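Long-range contacts in hypothetical protein TTHA1785 (Thermus thermophilus, PDB 2EPG), which probably joins RNA ends as a GTP-dependent, manganese-requiring tRNA-splicing ligase of the RtcB family: residues R332-N340 with Y374-P384; R356-H367 with A400-H410. One frame throughout, in Å; residues are numbered along the deposited sequence.

Contact 1: residues R332-N340 with Y374-P384; sequences RVLYDLAHN and YRRVGQPVLVP
Tyr-335 and Pro-380 meet where strand 332-338 crosses strand 380-383, their axes 7.3 Å apart and crossing at -69°. With CG anti to the backbone N, chi1 -153° turns the tyrosine ring toward Pro-380. Tyr-335 CB touches Pro-380 CB at 3.7 Å; Tyr-335 CG and CD1 lie against Pro-380 CG and CD, and the proline CD sits over the tyrosine face, 4.0 Å from the ring centroid, in a CH-pi contact. Tyr-335 CD2 meets the carbonyl O of Pro-380. Farther out, CE2, CZ and OH all reach Gln-379 CG, the first of them at 3.6 Å. With an alanine here, Pro-380 CD would probably lose its aromatic face and Gln-379 CG its neighbour, opening a gap between the two segments. Toward the start of the strand, Tyr-374 OH donates in the carbonyl plane to a lone pair of Leu-334 O (2.7 Å), beside the classic beta bulge that Leu-334 and Tyr-335 form opposite Leu-113. Leu-337 CD2 packs on Leu-382 CG at 3.6 Å. At the other end His-339 NE2 donates to Leu-382 O (3.2 Å, a bent 136° at the hydrogen), the acceptor lying in the ring plane, while His-339 CE1 abuts Pro-384 CD at 3.4 Å. His-339, hydrogen-bonded through ND1 to His-410, is a predicted ligand of the second manganese and, with Pro-384, part of the predicted GMP site of an RtcB ligase.

Contact 2: residues R356-H367 with A400-H410; sequences RKGATRAFGPGH and AMEVSFGSSCH
Gly-358 CA stands over one face of the His-410 ring, toward its rim, in a CH-pi contact 3.7 Å from the ring centroid, and Gly-358 O comes to 2.9 Å from the ring carbon CD2 of His-410. Thr-360 and Ser-408 form an antiparallel hydrogen-bonded pair, Ser-408 N giving to Thr-360 O at 2.9 Å. Thr-360 OG1, set between the backbone N and carbonyl carbon (chi1 53°), adds a bond to Cys-409 O from above that carbonyl's plane. Ala-362 N to Gly-406 O, 2.7 Å, extends the pairing, and Ala-362 CB presses tightly on Ser-408 CB. The extended Arg-356 brings its guanidinium edge-on: NE donates to Ser-407 OG (2.8 Å, 162°) and NH1 to Phe-405 O (2.9 Å), while NH2 bridges to Glu-345. In the short helix 398-403, selenomethionine Met-401, bent at chi2 and chi3, sets SE 3.6 Å from Phe-363 CD2, a Met-aromatic contact, and its CE at the edge of the His-367 ring. These bonds hold the chain just before His-410, and the Gly-358 contact and the bond to His-339 are consistent with limited rotation of the ring of this predicted GMP-histidine residue.

Along the chain the segments alternate: 332-340, then 356-367, then 374-384, then 400-410, so the two contacts interleave along the chain. Their centres lie 11 Å apart, and strands 332-347 and 350-357, one from each contact, are antiparallel neighbours in the same sheet, whereas 360-361 and 407-408 form a small two-stranded sheet of their own. The two contacts touch directly: His-339 ND1 of contact 1 is 2.7 Å from His-410 ND1 of contact 2, a probable hydrogen bond, and Gln-379 NE2 probably bonds to Arg-361 O. Together they bring a predicted manganese ligand beside the predicted guanylylated histidine, within the RtcB family region.

Contact 1: residues R332-N340 with Y374-P384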
loop_
_atom_site.group_PDB
_atom_site.type_symbol
_atom_site.label_atom_id
_atom_site.label_comp_id
_atom_site.label_asym_id
_atom_site.label_seq_id
_atom_site.Cartn_x
_atom_site.Cartn_y
_atom_site.Cartn_z
ATOM N N ARG A 332 -6.152 12.506 -13.784
ATOM C CA ARG A 332 -6.051 11.110 -14.173
ATOM C C ARG A 332 -5.365 10.318 -13.087
ATOM O O ARG A 332 -4.624 10.883 -12.284
ATOM C CB ARG A 332 -5.245 10.964 -15.466
ATOM C CG ARG A 332 -5.755 11.795 -16.634
ATOM C CD ARG A 332 -4.903 11.529 -17.861
ATOM N NE ARG A 332 -5.074 12.538 -18.901
ATOM C CZ ARG A 332 -4.334 12.585 -20.007
ATOM N NH1 ARG A 332 -4.543 13.537 -20.914
ATOM N NH2 ARG A 332 -3.379 11.673 -20.202
ATOM N N VAL A 333 -5.616 9.009 -13.068
ATOM C CA VAL A 333 -4.972 8.141 -12.104
ATOM C C VAL A 333 -3.545 7.882 -12.616
ATOM O O VAL A 333 -3.360 7.304 -13.690
ATOM C CB VAL A 333 -5.715 6.793 -11.983
ATOM C CG1 VAL A 333 -4.959 5.864 -11.045
ATOM C CG2 VAL A 333 -7.166 7.035 -11.462
ATOM N N LEU A 334 -2.544 8.350 -11.875
ATOM C CA LEU A 334 -1.158 8.110 -12.252
ATOM C C LEU A 334 -0.927 6.648 -11.875
ATOM O O LEU A 334 -0.501 5.835 -12.702
ATOM C CB LEU A 334 -0.235 9.052 -11.477
ATOM C CG LEU A 334 1.239 9.042 -11.899
ATOM C CD1 LEU A 334 1.868 10.379 -11.545
ATOM C CD2 LEU A 334 1.968 7.873 -11.225
ATOM N N TYR A 335 -1.218 6.313 -10.622
ATOM C CA TYR A 335 -1.136 4.917 -10.173
ATOM C C TYR A 335 -1.904 4.739 -8.862
ATOM O O TYR A 335 -2.278 5.714 -8.210
ATOM C CB TYR A 335 0.321 4.455 -9.973
ATOM C CG TYR A 335 0.463 2.966 -10.158
ATOM C CD1 TYR A 335 0.076 2.361 -11.353
ATOM C CD2 TYR A 335 0.964 2.153 -9.150
ATOM C CE1 TYR A 335 0.183 0.980 -11.526
ATOM C CE2 TYR A 335 1.080 0.781 -9.329
ATOM C CZ TYR A 335 0.684 0.207 -10.522
ATOM O OH TYR A 335 0.791 -1.155 -10.705
ATOM N N ASP A 336 -2.131 3.489 -8.483
ATOM C CA ASP A 336 -2.816 3.158 -7.240
ATOM C C ASP A 336 -2.275 1.791 -6.810
ATOM O O ASP A 336 -2.333 0.829 -7.578
ATOM C CB ASP A 336 -4.339 3.131 -7.485
ATOM C CG ASP A 336 -5.142 2.679 -6.257
ATOM O OD1 ASP A 336 -6.163 3.330 -5.949
ATOM O OD2 ASP A 336 -4.778 1.666 -5.616
ATOM N N LEU A 337 -1.724 1.708 -5.598
ATOM C CA LEU A 337 -1.174 0.450 -5.113
ATOM C C LEU A 337 -1.336 0.252 -3.613
ATOM O O LEU A 337 -1.473 1.200 -2.847
ATOM C CB LEU A 337 0.319 0.323 -5.474
ATOM C CG LEU A 337 1.353 1.025 -4.573
ATOM C CD1 LEU A 337 2.777 0.740 -5.079
ATOM C CD2 LEU A 337 1.082 2.531 -4.557
ATOM N N ALA A 338 -1.318 -1.013 -3.212
ATOM C CA ALA A 338 -1.469 -1.409 -1.822
ATOM C C ALA A 338 -0.170 -1.308 -1.037
ATOM O O ALA A 338 0.910 -1.407 -1.610
ATOM C CB ALA A 338 -1.981 -2.850 -1.764
ATOM N N HIS A 339 -0.299 -1.124 0.277
ATOM C CA HIS A 339 0.837 -1.061 1.194
ATOM C C HIS A 339 0.764 -2.270 2.139
ATOM O O HIS A 339 1.729 -2.575 2.831
ATOM C CB HIS A 339 0.830 0.260 1.989
ATOM C CG HIS A 339 1.377 1.429 1.222
ATOM N ND1 HIS A 339 2.088 2.449 1.824
ATOM C CD2 HIS A 339 1.375 1.707 -0.105
ATOM C CE1 HIS A 339 2.507 3.298 0.900
ATOM N NE2 HIS A 339 2.089 2.869 -0.279
ATOM N N ASN A 340 -0.397 -2.937 2.178
ATOM C CA ASN A 340 -0.593 -4.147 2.995
ATOM C C ASN A 340 -1.344 -5.137 2.117
ATOM O O ASN A 340 -2.474 -4.859 1.714
ATOM C CB ASN A 340 -1.455 -3.900 4.250
ATOM C CG ASN A 340 -0.784 -3.008 5.278
ATOM O OD1 ASN A 340 0.396 -3.155 5.575
ATOM N ND2 ASN A 340 -1.551 -2.093 5.846
ATOM N N TYR A 374 4.224 2.901 -18.830
ATOM C CA TYR A 374 5.295 2.962 -17.836
ATOM C C TYR A 374 6.303 1.831 -17.929
ATOM O O TYR A 374 7.309 1.850 -17.227
ATOM C CB TYR A 374 4.684 2.867 -16.433
ATOM C CG TYR A 374 3.550 3.826 -16.131
ATOM C CD1 TYR A 374 2.610 3.517 -15.144
ATOM C CD2 TYR A 374 3.465 5.070 -16.760
ATOM C CE1 TYR A 374 1.627 4.420 -14.782
ATOM C CE2 TYR A 374 2.478 5.987 -16.406
ATOM C CZ TYR A 374 1.566 5.653 -15.411
ATOM O OH TYR A 374 0.617 6.552 -15.019
ATOM N N ARG A 375 6.008 0.843 -18.765
ATOM C CA ARG A 375 6.821 -0.348 -18.874
ATOM C C ARG A 375 8.313 -0.129 -19.090
ATOM O O ARG A 375 9.128 -0.899 -18.583
ATOM C CB ARG A 375 6.234 -1.278 -19.947
ATOM C CG ARG A 375 6.766 -2.717 -19.873
ATOM C CD ARG A 375 5.914 -3.683 -20.688
ATOM N NE ARG A 375 4.517 -3.686 -20.241
ATOM C CZ ARG A 375 3.477 -4.019 -21.007
ATOM N NH1 ARG A 375 2.247 -3.988 -20.509
ATOM N NH2 ARG A 375 3.658 -4.374 -22.272
ATOM N N ARG A 376 8.679 0.922 -19.816
ATOM C CA ARG A 376 10.091 1.190 -20.044
ATOM C C ARG A 376 10.805 1.699 -18.804
ATOM O O ARG A 376 11.994 1.462 -18.641
ATOM C CB ARG A 376 10.285 2.224 -21.167
ATOM C CG ARG A 376 9.882 1.733 -22.542
ATOM C CD ARG A 376 9.957 2.839 -23.589
ATOM N NE ARG A 376 9.374 2.389 -24.852
ATOM C CZ ARG A 376 9.082 3.183 -25.882
ATOM N NH1 ARG A 376 8.552 2.668 -26.990
ATOM N NH2 ARG A 376 9.315 4.490 -25.806
ATOM N N VAL A 377 10.096 2.394 -17.923
ATOM C CA VAL A 377 10.754 2.953 -16.748
ATOM C C VAL A 377 10.476 2.255 -15.427
ATOM O O VAL A 377 11.169 2.504 -14.448
ATOM C CB VAL A 377 10.403 4.452 -16.576
ATOM C CG1 VAL A 377 10.766 5.214 -17.832
ATOM C CG2 VAL A 377 8.922 4.605 -16.251
ATOM N N GLY A 378 9.477 1.378 -15.401
ATOM C CA GLY A 378 9.143 0.682 -14.169
ATOM C C GLY A 378 7.832 1.155 -13.539
ATOM O O GLY A 378 7.327 2.231 -13.853
ATOM N N GLN A 379 7.291 0.351 -12.633
ATOM C CA GLN A 379 6.039 0.657 -11.954
ATOM C C GLN A 379 6.181 1.833 -10.996
ATOM O O GLN A 379 7.182 1.957 -10.300
ATOM C CB GLN A 379 5.596 -0.565 -11.138
ATOM C CG GLN A 379 4.271 -0.393 -10.356
ATOM C CD GLN A 379 4.217 -1.325 -9.176
ATOM O OE1 GLN A 379 4.131 -2.547 -9.328
ATOM N NE2 GLN A 379 4.305 -0.761 -7.988
ATOM N N PRO A 380 5.174 2.715 -10.945
ATOM C CA PRO A 380 5.277 3.844 -10.014
ATOM C C PRO A 380 5.185 3.282 -8.579
ATOM O O PRO A 380 4.483 2.295 -8.330
ATOM C CB PRO A 380 4.042 4.699 -10.348
ATOM C CG PRO A 380 3.729 4.347 -11.788
ATOM C CD PRO A 380 4.012 2.858 -11.846
ATOM N N VAL A 381 5.898 3.903 -7.646
ATOM C CA VAL A 381 5.860 3.492 -6.250
ATOM C C VAL A 381 5.510 4.774 -5.526
ATOM O O VAL A 381 6.255 5.759 -5.592
ATOM C CB VAL A 381 7.228 2.979 -5.753
ATOM C CG1 VAL A 381 7.176 2.740 -4.235
ATOM C CG2 VAL A 381 7.590 1.688 -6.471
ATOM N N LEU A 382 4.372 4.757 -4.841
ATOM C CA LEU A 382 3.876 5.940 -4.145
ATOM C C LEU A 382 4.246 5.856 -2.679
ATOM O O LEU A 382 3.819 4.948 -1.967
ATOM C CB LEU A 382 2.351 6.030 -4.322
ATOM C CG LEU A 382 1.902 5.862 -5.785
ATOM C CD1 LEU A 382 0.372 5.893 -5.908
ATOM C CD2 LEU A 382 2.541 6.960 -6.631
ATOM N N VAL A 383 5.057 6.806 -2.234
ATOM C CA VAL A 383 5.521 6.839 -0.859
ATOM C C VAL A 383 4.970 8.076 -0.167
ATOM O O VAL A 383 5.544 9.163 -0.244
ATOM C CB VAL A 383 7.070 6.845 -0.819
ATOM C CG1 VAL A 383 7.573 6.940 0.607
ATOM C CG2 VAL A 383 7.599 5.578 -1.456
ATOM N N PRO A 384 3.836 7.927 0.525
ATOM C CA PRO A 384 3.248 9.071 1.215
ATOM C C PRO A 384 4.039 9.340 2.499
ATOM O O PRO A 384 4.590 8.416 3.109
ATOM C CB PRO A 384 1.836 8.583 1.499
ATOM C CG PRO A 384 2.082 7.137 1.866
ATOM C CD PRO A 384 3.088 6.689 0.818
#

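Contact 2: residues R356-H367 with A400-H410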
loop_
_atom_site.group_PDB
_atom_site.type_symbol
_atom_site.label_atom_id
_atom_site.label_comp_id
_atom_site.label_asym_id
_atom_site.label_seq_id
_atom_site.Cartn_x
_atom_site.Cartn_y
_atom_site.Cartn_z
ATOM N N ARG A 356 3.152 -8.693 2.150
ATOM C CA ARG A 356 3.759 -7.377 2.220
ATOM C C ARG A 356 2.956 -6.577 3.211
ATOM O O ARG A 356 1.786 -6.302 2.977
ATOM C CB ARG A 356 3.729 -6.666 0.851
ATOM C CG ARG A 356 4.580 -7.316 -0.263
ATOM C CD ARG A 356 4.789 -6.349 -1.452
ATOM N NE ARG A 356 5.589 -6.927 -2.530
ATOM C CZ ARG A 356 5.098 -7.656 -3.532
ATOM N NH1 ARG A 356 5.913 -8.142 -4.458
ATOM N NH2 ARG A 356 3.793 -7.903 -3.619
ATOM N N LYS A 357 3.576 -6.229 4.330
ATOM C CA LYS A 357 2.914 -5.421 5.345
ATOM C C LYS A 357 3.750 -4.170 5.444
ATOM O O LYS A 357 4.908 -4.232 5.866
ATOM C CB LYS A 357 2.896 -6.110 6.714
ATOM C CG LYS A 357 1.971 -5.383 7.702
ATOM C CD LYS A 357 2.357 -5.542 9.169
ATOM C CE LYS A 357 2.584 -6.973 9.576
ATOM N NZ LYS A 357 2.683 -7.132 11.051
ATOM N N GLY A 358 3.173 -3.039 5.058
ATOM C CA GLY A 358 3.919 -1.790 5.098
ATOM C C GLY A 358 5.077 -1.816 4.113
ATOM O O GLY A 358 6.197 -1.415 4.431
ATOM N N ALA A 359 4.809 -2.325 2.921
ATOM C CA ALA A 359 5.808 -2.400 1.866
ATOM C C ALA A 359 4.981 -2.472 0.599
ATOM O O ALA A 359 3.803 -2.851 0.635
ATOM C CB ALA A 359 6.675 -3.644 2.018
ATOM N N THR A 360 5.590 -2.097 -0.514
ATOM C CA THR A 360 4.889 -2.055 -1.785
ATOM C C THR A 360 5.406 -3.007 -2.821
ATOM O O THR A 360 6.553 -3.434 -2.763
ATOM C CB THR A 360 4.995 -0.649 -2.425
ATOM O OG1 THR A 360 6.381 -0.269 -2.502
ATOM C CG2 THR A 360 4.229 0.383 -1.612
ATOM N N ARG A 361 4.536 -3.336 -3.771
ATOM C CA ARG A 361 4.926 -4.160 -4.895
ATOM C C ARG A 361 5.628 -3.087 -5.711
ATOM O O ARG A 361 5.189 -1.937 -5.726
ATOM C CB ARG A 361 3.717 -4.681 -5.679
ATOM C CG ARG A 361 4.092 -5.715 -6.724
ATOM C CD ARG A 361 2.934 -6.035 -7.670
ATOM N NE ARG A 361 2.651 -4.929 -8.577
ATOM C CZ ARG A 361 1.778 -4.997 -9.580
ATOM N NH1 ARG A 361 1.576 -3.949 -10.369
ATOM N NH2 ARG A 361 1.099 -6.113 -9.790
ATOM N N ALA A 362 6.705 -3.449 -6.387
ATOM C CA ALA A 362 7.454 -2.456 -7.145
ATOM C C ALA A 362 8.103 -3.101 -8.352
ATOM O O ALA A 362 9.335 -3.232 -8.415
ATOM C CB ALA A 362 8.512 -1.832 -6.239
ATOM N N PHE A 363 7.264 -3.521 -9.298
ATOM C CA PHE A 363 7.747 -4.156 -10.504
ATOM C C PHE A 363 8.620 -3.233 -11.355
ATOM O O PHE A 363 8.458 -1.995 -11.357
ATOM C CB PHE A 363 6.569 -4.715 -11.301
ATOM C CG PHE A 363 5.970 -5.966 -10.698
ATOM C CD1 PHE A 363 4.784 -6.497 -11.195
ATOM C CD2 PHE A 363 6.589 -6.597 -9.615
ATOM C CE1 PHE A 363 4.222 -7.638 -10.626
ATOM C CE2 PHE A 363 6.041 -7.744 -9.031
ATOM C CZ PHE A 363 4.849 -8.268 -9.538
ATOM N N GLY A 364 9.561 -3.843 -12.070
ATOM C CA GLY A 364 10.487 -3.068 -12.876
ATOM C C GLY A 364 10.245 -3.048 -14.368
ATOM O O GLY A 364 9.305 -3.678 -14.862
ATOM N N PRO A 365 11.109 -2.344 -15.117
ATOM C CA PRO A 365 11.036 -2.207 -16.580
ATOM C C PRO A 365 10.808 -3.543 -17.287
ATOM O O PRO A 365 11.380 -4.558 -16.906
ATOM C CB PRO A 365 12.386 -1.583 -16.935
ATOM C CG PRO A 365 12.677 -0.721 -15.716
ATOM C CD PRO A 365 12.308 -1.666 -14.581
ATOM N N GLY A 366 9.956 -3.533 -18.307
ATOM C CA GLY A 366 9.671 -4.745 -19.057
ATOM C C GLY A 366 8.621 -5.695 -18.491
ATOM O O GLY A 366 8.179 -6.605 -19.190
ATOM N N HIS A 367 8.204 -5.493 -17.245
ATOM C CA HIS A 367 7.218 -6.376 -16.639
ATOM C C HIS A 367 5.838 -6.260 -17.276
ATOM O O HIS A 367 5.286 -5.174 -17.394
ATOM C CB HIS A 367 7.124 -6.106 -15.135
ATOM C CG HIS A 367 6.580 -7.257 -14.348
ATOM N ND1 HIS A 367 5.279 -7.699 -14.474
ATOM C CD2 HIS A 367 7.178 -8.097 -13.468
ATOM C CE1 HIS A 367 5.102 -8.763 -13.711
ATOM N NE2 HIS A 367 6.240 -9.026 -13.091
ATOM N N ALA A 400 15.302 -4.945 -7.966
ATOM C CA ALA A 400 14.281 -5.332 -6.995
ATOM C C ALA A 400 13.665 -6.666 -7.410
ATOM O O ALA A 400 13.331 -7.483 -6.560
ATOM C CB ALA A 400 13.170 -4.238 -6.919
HETATM N N MSE A 401 13.506 -6.888 -8.710
HETATM C CA MSE A 401 12.939 -8.151 -9.174
HETATM C C MSE A 401 13.841 -9.294 -8.703
HETATM O O MSE A 401 13.362 -10.381 -8.385
HETATM C CB MSE A 401 12.845 -8.213 -10.706
HETATM C CG MSE A 401 11.827 -7.279 -11.359
HETATM SE SE MSE A 401 9.944 -7.345 -10.727
HETATM C CE MSE A 401 9.550 -9.249 -10.907
ATOM N N GLU A 402 15.148 -9.046 -8.660
ATOM C CA GLU A 402 16.093 -10.074 -8.232
ATOM C C GLU A 402 16.222 -10.199 -6.709
ATOM O O GLU A 402 16.169 -11.302 -6.156
ATOM C CB GLU A 402 17.486 -9.767 -8.790
ATOM C CG GLU A 402 17.632 -9.908 -10.303
ATOM C CD GLU A 402 17.755 -11.352 -10.751
ATOM O OE1 GLU A 402 17.684 -12.265 -9.882
ATOM O OE2 GLU A 402 17.915 -11.572 -11.974
ATOM N N VAL A 403 16.370 -9.067 -6.031
ATOM C CA VAL A 403 16.621 -9.096 -4.594
ATOM C C VAL A 403 15.534 -8.852 -3.568
ATOM O O VAL A 403 15.786 -9.044 -2.380
ATOM C CB VAL A 403 17.794 -8.141 -4.233
ATOM C CG1 VAL A 403 18.962 -8.374 -5.216
ATOM C CG2 VAL A 403 17.332 -6.676 -4.267
ATOM N N SER A 404 14.339 -8.436 -3.976
ATOM C CA SER A 404 13.300 -8.172 -2.978
ATOM C C SER A 404 11.934 -8.655 -3.410
ATOM O O SER A 404 10.926 -8.119 -2.962
ATOM C CB SER A 404 13.234 -6.662 -2.679
ATOM O OG SER A 404 12.855 -5.906 -3.820
ATOM N N PHE A 405 11.895 -9.674 -4.257
ATOM C CA PHE A 405 10.621 -10.161 -4.787
ATOM C C PHE A 405 9.871 -8.960 -5.397
ATOM O O PHE A 405 8.672 -8.763 -5.179
ATOM C CB PHE A 405 9.800 -10.819 -3.666
ATOM C CG PHE A 405 10.461 -12.048 -3.081
ATOM C CD1 PHE A 405 11.022 -12.022 -1.811
ATOM C CD2 PHE A 405 10.548 -13.217 -3.827
ATOM C CE1 PHE A 405 11.662 -13.148 -1.296
ATOM C CE2 PHE A 405 11.188 -14.353 -3.324
ATOM C CZ PHE A 405 11.747 -14.313 -2.051
ATOM N N GLY A 406 10.611 -8.144 -6.146
ATOM C CA GLY A 406 10.032 -6.974 -6.783
ATOM C C GLY A 406 9.254 -6.110 -5.806
ATOM O O GLY A 406 8.108 -5.754 -6.076
ATOM N N SER A 407 9.884 -5.771 -4.679
ATOM C CA SER A 407 9.257 -4.980 -3.628
ATOM C C SER A 407 10.043 -3.723 -3.256
ATOM O O SER A 407 11.259 -3.680 -3.395
ATOM C CB SER A 407 9.111 -5.832 -2.370
ATOM O OG SER A 407 8.349 -6.996 -2.635
ATOM N N SER A 408 9.342 -2.706 -2.769
ATOM C CA SER A 408 10.004 -1.501 -2.340
ATOM C C SER A 408 9.392 -0.980 -1.040
ATOM O O SER A 408 8.629 -1.683 -0.380
ATOM C CB SER A 408 9.961 -0.440 -3.440
ATOM O OG SER A 408 10.923 0.565 -3.170
ATOM N N CYS A 409 9.711 0.251 -0.667
ATOM C CA CYS A 409 9.206 0.782 0.593
ATOM C C CYS A 409 7.837 1.423 0.439
ATOM O O CYS A 409 7.354 1.641 -0.676
ATOM C CB CYS A 409 10.181 1.816 1.156
ATOM S SG CYS A 409 10.137 3.380 0.237
ATOM N N HIS A 410 7.212 1.731 1.563
ATOM C CA HIS A 410 5.909 2.367 1.506
ATOM C C HIS A 410 5.905 3.703 2.246
ATOM O O HIS A 410 5.121 4.581 1.932
ATOM C CB HIS A 410 4.850 1.446 2.105
ATOM C CG HIS A 410 4.640 1.645 3.569
ATOM N ND1 HIS A 410 3.475 2.171 4.085
ATOM C CD2 HIS A 410 5.445 1.392 4.631
ATOM C CE1 HIS A 410 3.569 2.229 5.403
ATOM N NE2 HIS A 410 4.754 1.763 5.760
#